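Free methionine-R-sulfoxide reductase (Saccharomyces cerevisiae, PDB 1F5M) catalyses the thioredoxin-dependent reduction of the R-enantiomer of free methionine sulfoxide to methionine and helps protect the yeast cell against oxidative stress. Local coordinates at residues 13-16 with 17-21; 37-41 with 42-46; 167-170 with 171-175. All coordinates share one frame; numbering follows the deposited sequence.

Contact 1 of 3, residues 13-16 with 17-21; sequences VNYS and SNLNK
Tyr15 and Leu19 make the apolar half of this short local contact: Leu19 CD1 lies 3.9 Å from Tyr15 CD1, approaching the ring obliquely, and the two side chains cross at about a right angle. Leu19 CG stands beside its backbone N and anti to the carbonyl carbon (chi1 -59°), which sends the branch back over the turn, where CG also comes to 3.4 Å from Ser16 O. This is the closely packed side. Beneath it Ile24 of helix 21-36 touches both Tyr15 and Leu19, while the tyrosine also packs on Ala56 and Ser59 of helix 42-59. The other side is polar and faces solvent. There the hydroxyl of Ser16 receives the backbone N-H of Asn18, with OG and N 2.8 Å apart and a bent N-H...O angle of 144°, and Asn18 CB follows at 3.3 Å from the same OG. Ser16, Ser17 and Asn18 are exposed. The serine-to-backbone bond makes an ST turn, set within a type I beta turn from Ser16 to Leu19 that bends the chain just before Asn20, the N-cap residue of helix 21-36.

Contact 2 of 3, residues 37-41 with 42-46; sequences DGQVN and WVCNL
A side-chain N-cap opens helix 42-59, and the loop that enters it folds back on its first turn. Asn41 is the capping residue. Its OD1 accepts the backbone N-H of Cys44 at 3.0 Å, nearly straight at 167° and in the carbonyl plane of the side-chain amide. With CG opposite the backbone N (chi1 -172°), the amide of Asn41 leans over the helix end, and OD1 also lies 3.5 Å from Val43 CB. The main chain of the same residue starts the regular helical bonding: Asn45 N donates to Asn41 O at 3.2 Å.

Asn45 grips the loop a second time through its side chain. ND2 reaches Gln39 O at 2.9 Å along an almost linear bond (174°), and this oxygen lies in the plane of the Asn45 amide, although the donor is tilted from the plane of the Gln39 carbonyl. Beside this bond, Cys44 SG packs against Gln39 CG at 4.0 Å. Replacing Asn45 by an alanine would remove the amide, and Gln39 O would probably lose its donor, leaving the loop at Gln39 less firmly held to the first helical turn. Within the helix, Val43 CG2 sits 3.6 Å above one face of the Trp42 indole, toward its rim, and the tryptophan ring stacks with Phe179. Gln39, Asn41, Val43 and Cys44 also pack against the second subunit, Val43 on its own counterpart there. Asn45 thus bonds to the loop through both its main chain and its buried side chain, while Asn41 OD1 supplies an acceptor to an N-H that has no earlier helical carbonyl to meet; the two asparagines together probably help set how the loop enters the helix.

Contact 3 of 3, residues 167-170 with 171-175; sequences EKLA and KLINK
Glu167 O is gripped three times: by Lys171 N at 3.3 Å, by a water at 3.2 Å and, weakly, by Lys171 NZ at 3.4 Å. It belongs to helix 160-176, the last helix of the chain, within a GAF fold, which lies between the sheet and helix 21-36. The water donates to this carbonyl and accepts from Lys171 NZ at 2.8 Å, so that lysine, water and carbonyl close a small triangle. Lys171 gets there by running back alongside its own helix: CG lies beside the backbone N, CG and CD pass near Glu167 O, and beyond CG the chain is extended until chi4 (56°), which brings NZ toward Glu167 O. The backbone N-H of Lys171 comes from above the carbonyl plane, away from the lone pairs.

The Glu167 carboxylate does not pair with this lysine, its OE1 lying 4.8 Å from Lys171 NZ; its OE2 is hydrogen-bonded to Thr110 OG1. The opposite charges may still attract one another across that distance.

The following turns keep the usual i to i+4 bonds, Leu172 N to Lys168 O, Ile173 N to Leu169 O and Asn174 N to Ala170 O, with Ile173 N making a further weak bond to Ala170 O. The buried flank is apolar. Ala170, whose side chain is a single methyl, touches Ile137 and Ile148 of strands 131-138 and 144-152, while Leu169 packs on Leu29 and Tyr32 of helix 21-36. Ile173 touches both layers, meeting Ile137 as well as Tyr32. Its CG1, anti to the carbonyl carbon (chi1 -80°), folds back to 3.3 Å from Leu169 O, and from there the terminal CD1 methyl reaches to 4.1 Å from Leu169 CG.

In the fold
From the N terminus the three contacts follow in series, none nested in or crossing another, and each is local in sequence. Contact 1 turns the N-terminal arm into helix 21-36; contact 2 closes the loop by which that helix passes into helix 42-59. Their centres are about 25 Å apart, yet both touch the second subunit, contact 1 through Lys88 of that chain. Contact 3 lies within helix 160-176, after the six-stranded antiparallel sheet, and closes no loop. It meets contact 2 directly, Leu46 CD2 lying 3.6 Å from Ile173 CD1. Tyr32 of helix 21-36 touches both Asn45 and Ile173, so the three helices come together beside the sheet.

Contact 1 of 3, residues 13-16 with 17-21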
# COMPACT_ATOMS: atom_id res chain seq x y z
N VAL B 13 -10.19 -10.16 -3.89
CA VAL B 13 -10.28 -9.09 -4.86
C VAL B 13 -10.56 -9.66 -6.26
O VAL B 13 -10.51 -8.95 -7.26
CB VAL B 13 -8.94 -8.27 -4.73
CG1 VAL B 13 -8.39 -7.91 -6.05
CG2 VAL B 13 -9.15 -7.08 -3.81
N ASN B 14 -10.88 -10.95 -6.31
CA ASN B 14 -11.17 -11.61 -7.58
C ASN B 14 -12.64 -11.97 -7.59
O ASN B 14 -13.05 -12.97 -6.99
CB ASN B 14 -10.34 -12.90 -7.75
CG ASN B 14 -8.85 -12.62 -7.92
OD1 ASN B 14 -8.45 -11.63 -8.54
ND2 ASN B 14 -8.02 -13.52 -7.42
N TYR B 15 -13.45 -11.14 -8.23
CA TYR B 15 -14.87 -11.41 -8.36
C TYR B 15 -15.36 -10.71 -9.61
O TYR B 15 -14.69 -9.83 -10.13
CB TYR B 15 -15.63 -10.91 -7.14
CG TYR B 15 -15.23 -9.53 -6.72
CD1 TYR B 15 -15.83 -8.40 -7.29
CD2 TYR B 15 -14.25 -9.35 -5.74
CE1 TYR B 15 -15.46 -7.13 -6.88
CE2 TYR B 15 -13.88 -8.08 -5.33
CZ TYR B 15 -14.48 -6.98 -5.90
OH TYR B 15 -14.05 -5.76 -5.52
N SER B 16 -16.53 -11.11 -10.09
CA SER B 16 -17.05 -10.54 -11.32
C SER B 16 -17.49 -9.12 -11.14
O SER B 16 -17.94 -8.72 -10.06
CB SER B 16 -18.22 -11.36 -11.86
OG SER B 16 -19.42 -10.62 -11.74
N SER B 17 -17.35 -8.35 -12.21
CA SER B 17 -17.77 -6.95 -12.21
C SER B 17 -19.26 -6.88 -12.50
O SER B 17 -19.82 -5.77 -12.61
CB SER B 17 -16.99 -6.17 -13.28
OG SER B 17 -17.15 -6.77 -14.57
N ASN B 18 -19.92 -8.04 -12.62
CA ASN B 18 -21.37 -8.10 -12.87
C ASN B 18 -22.14 -8.12 -11.58
O ASN B 18 -23.36 -8.17 -11.60
CB ASN B 18 -21.79 -9.34 -13.68
CG ASN B 18 -21.37 -9.27 -15.13
OD1 ASN B 18 -21.37 -8.20 -15.74
ND2 ASN B 18 -21.03 -10.43 -15.71
N LEU B 19 -21.44 -8.11 -10.46
CA LEU B 19 -22.13 -8.03 -9.17
C LEU B 19 -22.55 -6.57 -9.09
O LEU B 19 -21.86 -5.70 -9.65
CB LEU B 19 -21.18 -8.31 -8.02
CG LEU B 19 -20.44 -9.65 -7.98
CD1 LEU B 19 -19.46 -9.63 -6.81
CD2 LEU B 19 -21.46 -10.79 -7.85
N ASN B 20 -23.67 -6.28 -8.42
CA ASN B 20 -24.11 -4.89 -8.28
C ASN B 20 -23.38 -4.25 -7.10
O ASN B 20 -22.88 -4.94 -6.22
CB ASN B 20 -25.62 -4.85 -8.04
CG ASN B 20 -26.05 -5.67 -6.82
OD1 ASN B 20 -26.95 -6.50 -6.93
ND2 ASN B 20 -25.42 -5.43 -5.67
N LYS B 21 -23.33 -2.92 -7.08
CA LYS B 21 -22.62 -2.20 -6.04
C LYS B 21 -22.89 -2.62 -4.58
O LYS B 21 -21.94 -2.75 -3.79
CB LYS B 21 -22.85 -0.69 -6.23
CG LYS B 21 -21.99 0.20 -5.32
CD LYS B 21 -22.09 1.64 -5.74
CE LYS B 21 -21.12 2.51 -4.97
NZ LYS B 21 -21.14 3.92 -5.50

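Contact 2 of 3, residues 37-41 with 42-46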
# COMPACT_ATOMS: atom_id res chain seq x y z
N ASP B 37 -9.30 -10.30 11.31
CA ASP B 37 -9.58 -11.01 12.55
C ASP B 37 -8.34 -11.43 13.30
O ASP B 37 -8.25 -11.22 14.52
CB ASP B 37 -10.42 -12.26 12.30
CG ASP B 37 -10.65 -13.05 13.60
OD1 ASP B 37 -11.16 -12.44 14.58
OD2 ASP B 37 -10.29 -14.25 13.66
N GLY B 38 -7.40 -12.02 12.58
CA GLY B 38 -6.18 -12.51 13.19
C GLY B 38 -5.14 -11.61 13.83
O GLY B 38 -4.23 -12.14 14.48
N GLN B 39 -5.20 -10.29 13.65
CA GLN B 39 -4.20 -9.41 14.27
C GLN B 39 -4.71 -8.00 14.35
O GLN B 39 -5.57 -7.59 13.55
CB GLN B 39 -2.84 -9.45 13.53
CG GLN B 39 -2.84 -9.04 12.05
CD GLN B 39 -3.78 -9.87 11.20
OE1 GLN B 39 -4.82 -9.37 10.72
NE2 GLN B 39 -3.46 -11.14 11.02
N VAL B 40 -4.21 -7.26 15.34
CA VAL B 40 -4.62 -5.88 15.51
C VAL B 40 -3.63 -4.96 14.80
O VAL B 40 -3.87 -3.77 14.70
CB VAL B 40 -4.74 -5.48 17.02
CG1 VAL B 40 -5.68 -6.47 17.75
CG2 VAL B 40 -3.35 -5.44 17.68
N ASN B 41 -2.52 -5.51 14.30
CA ASN B 41 -1.53 -4.68 13.62
C ASN B 41 -2.20 -3.77 12.58
O ASN B 41 -2.75 -4.24 11.57
CB ASN B 41 -0.44 -5.53 12.96
CG ASN B 41 0.68 -4.67 12.42
OD1 ASN B 41 0.60 -4.13 11.32
ND2 ASN B 41 1.73 -4.50 13.23
N TRP B 42 -2.11 -2.47 12.80
CA TRP B 42 -2.83 -1.60 11.89
C TRP B 42 -2.27 -1.46 10.54
O TRP B 42 -3.04 -1.20 9.59
CB TRP B 42 -3.09 -0.22 12.47
CG TRP B 42 -1.90 0.66 12.61
CD1 TRP B 42 -1.21 0.92 13.76
CD2 TRP B 42 -1.32 1.50 11.59
NE1 TRP B 42 -0.25 1.88 13.52
CE2 TRP B 42 -0.30 2.25 12.20
CE3 TRP B 42 -1.59 1.69 10.22
CZ2 TRP B 42 0.47 3.18 11.49
CZ3 TRP B 42 -0.81 2.63 9.52
CH2 TRP B 42 0.20 3.35 10.16
N VAL B 43 -0.96 -1.64 10.40
CA VAL B 43 -0.37 -1.49 9.07
C VAL B 43 -0.84 -2.63 8.20
O VAL B 43 -1.21 -2.43 7.05
CB VAL B 43 1.20 -1.47 9.09
CG1 VAL B 43 1.74 -1.36 7.66
CG2 VAL B 43 1.71 -0.26 9.89
N CYS B 44 -0.79 -3.84 8.73
CA CYS B 44 -1.22 -5.01 7.98
C CYS B 44 -2.68 -4.88 7.55
O CYS B 44 -3.04 -5.16 6.39
CB CYS B 44 -1.03 -6.25 8.85
SG CYS B 44 -2.00 -7.69 8.43
N ASN B 45 -3.50 -4.49 8.51
CA ASN B 45 -4.93 -4.36 8.28
C ASN B 45 -5.26 -3.24 7.30
O ASN B 45 -6.11 -3.44 6.43
CB ASN B 45 -5.66 -4.18 9.60
CG ASN B 45 -5.64 -5.44 10.47
OD1 ASN B 45 -5.49 -6.55 9.96
ND2 ASN B 45 -5.78 -5.27 11.79
N LEU B 46 -4.61 -2.08 7.40
CA LEU B 46 -4.93 -1.03 6.42
C LEU B 46 -4.32 -1.32 5.08
O LEU B 46 -4.83 -0.86 4.08
CB LEU B 46 -4.47 0.37 6.88
CG LEU B 46 -5.16 0.93 8.10
CD1 LEU B 46 -4.92 2.44 8.22
CD2 LEU B 46 -6.63 0.60 8.02

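Contact 3 of 3, residues 167-170 with 171-175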
# COMPACT_ATOMS: atom_id res chain seq x y z
N GLU B 167 -18.05 4.55 6.02
CA GLU B 167 -18.12 4.85 7.45
C GLU B 167 -18.31 3.55 8.21
O GLU B 167 -17.93 3.48 9.36
CB GLU B 167 -19.25 5.87 7.78
CG GLU B 167 -18.88 7.28 7.29
CD GLU B 167 -19.74 8.40 7.85
OE1 GLU B 167 -20.87 8.11 8.29
OE2 GLU B 167 -19.28 9.58 7.84
N LYS B 168 -18.88 2.51 7.60
CA LYS B 168 -19.04 1.24 8.30
C LYS B 168 -17.65 0.61 8.39
O LYS B 168 -17.27 0.03 9.42
CB LYS B 168 -19.91 0.28 7.52
CG LYS B 168 -21.41 0.53 7.64
CD LYS B 168 -22.17 -0.31 6.59
CE LYS B 168 -23.68 -0.06 6.72
NZ LYS B 168 -24.47 -0.76 5.67
N LEU B 169 -16.90 0.76 7.31
CA LEU B 169 -15.55 0.21 7.23
C LEU B 169 -14.63 0.86 8.25
O LEU B 169 -13.77 0.19 8.82
CB LEU B 169 -14.97 0.41 5.82
CG LEU B 169 -13.52 -0.11 5.63
CD1 LEU B 169 -13.47 -1.63 5.88
CD2 LEU B 169 -13.07 0.18 4.18
N ALA B 170 -14.78 2.16 8.43
CA ALA B 170 -13.98 2.91 9.36
C ALA B 170 -14.26 2.39 10.77
O ALA B 170 -13.36 2.30 11.60
CB ALA B 170 -14.32 4.46 9.24
N LYS B 171 -15.51 2.06 11.06
CA LYS B 171 -15.84 1.54 12.39
C LYS B 171 -15.20 0.15 12.63
O LYS B 171 -14.75 -0.17 13.74
CB LYS B 171 -17.36 1.49 12.57
CG LYS B 171 -17.98 2.86 12.76
CD LYS B 171 -19.49 2.74 12.83
CE LYS B 171 -20.13 4.13 12.95
NZ LYS B 171 -19.72 5.04 11.81
N LEU B 172 -15.13 -0.65 11.57
CA LEU B 172 -14.56 -1.99 11.64
C LEU B 172 -13.05 -1.91 11.82
O LEU B 172 -12.42 -2.83 12.40
CB LEU B 172 -14.87 -2.80 10.36
CG LEU B 172 -16.28 -3.32 10.11
CD1 LEU B 172 -16.34 -4.11 8.82
CD2 LEU B 172 -16.71 -4.17 11.28
N ILE B 173 -12.47 -0.84 11.30
CA ILE B 173 -11.04 -0.61 11.39
C ILE B 173 -10.75 -0.22 12.83
O ILE B 173 -9.81 -0.74 13.46
CB ILE B 173 -10.61 0.53 10.41
CG1 ILE B 173 -10.50 -0.04 9.00
CG2 ILE B 173 -9.31 1.20 10.87
CD1 ILE B 173 -10.24 0.97 7.93
N ASN B 174 -11.56 0.69 13.36
CA ASN B 174 -11.37 1.11 14.75
C ASN B 174 -11.42 -0.07 15.74
O ASN B 174 -10.62 -0.14 16.69
CB ASN B 174 -12.43 2.10 15.17
CG ASN B 174 -12.38 2.40 16.66
OD1 ASN B 174 -13.39 2.25 17.36
ND2 ASN B 174 -11.22 2.84 17.15
N LYS B 175 -12.37 -0.99 15.53
CA LYS B 175 -12.53 -2.13 16.42
C LYS B 175 -11.53 -3.24 16.18
O LYS B 175 -11.33 -4.10 17.04
CB LYS B 175 -13.93 -2.75 16.27
CG LYS B 175 -15.07 -1.79 16.51
CD LYS B 175 -16.21 -2.08 15.52
CE LYS B 175 -17.13 -3.21 15.98
NZ LYS B 175 -17.97 -2.75 17.15
O HOH W 1 -17.28 6.10 11.07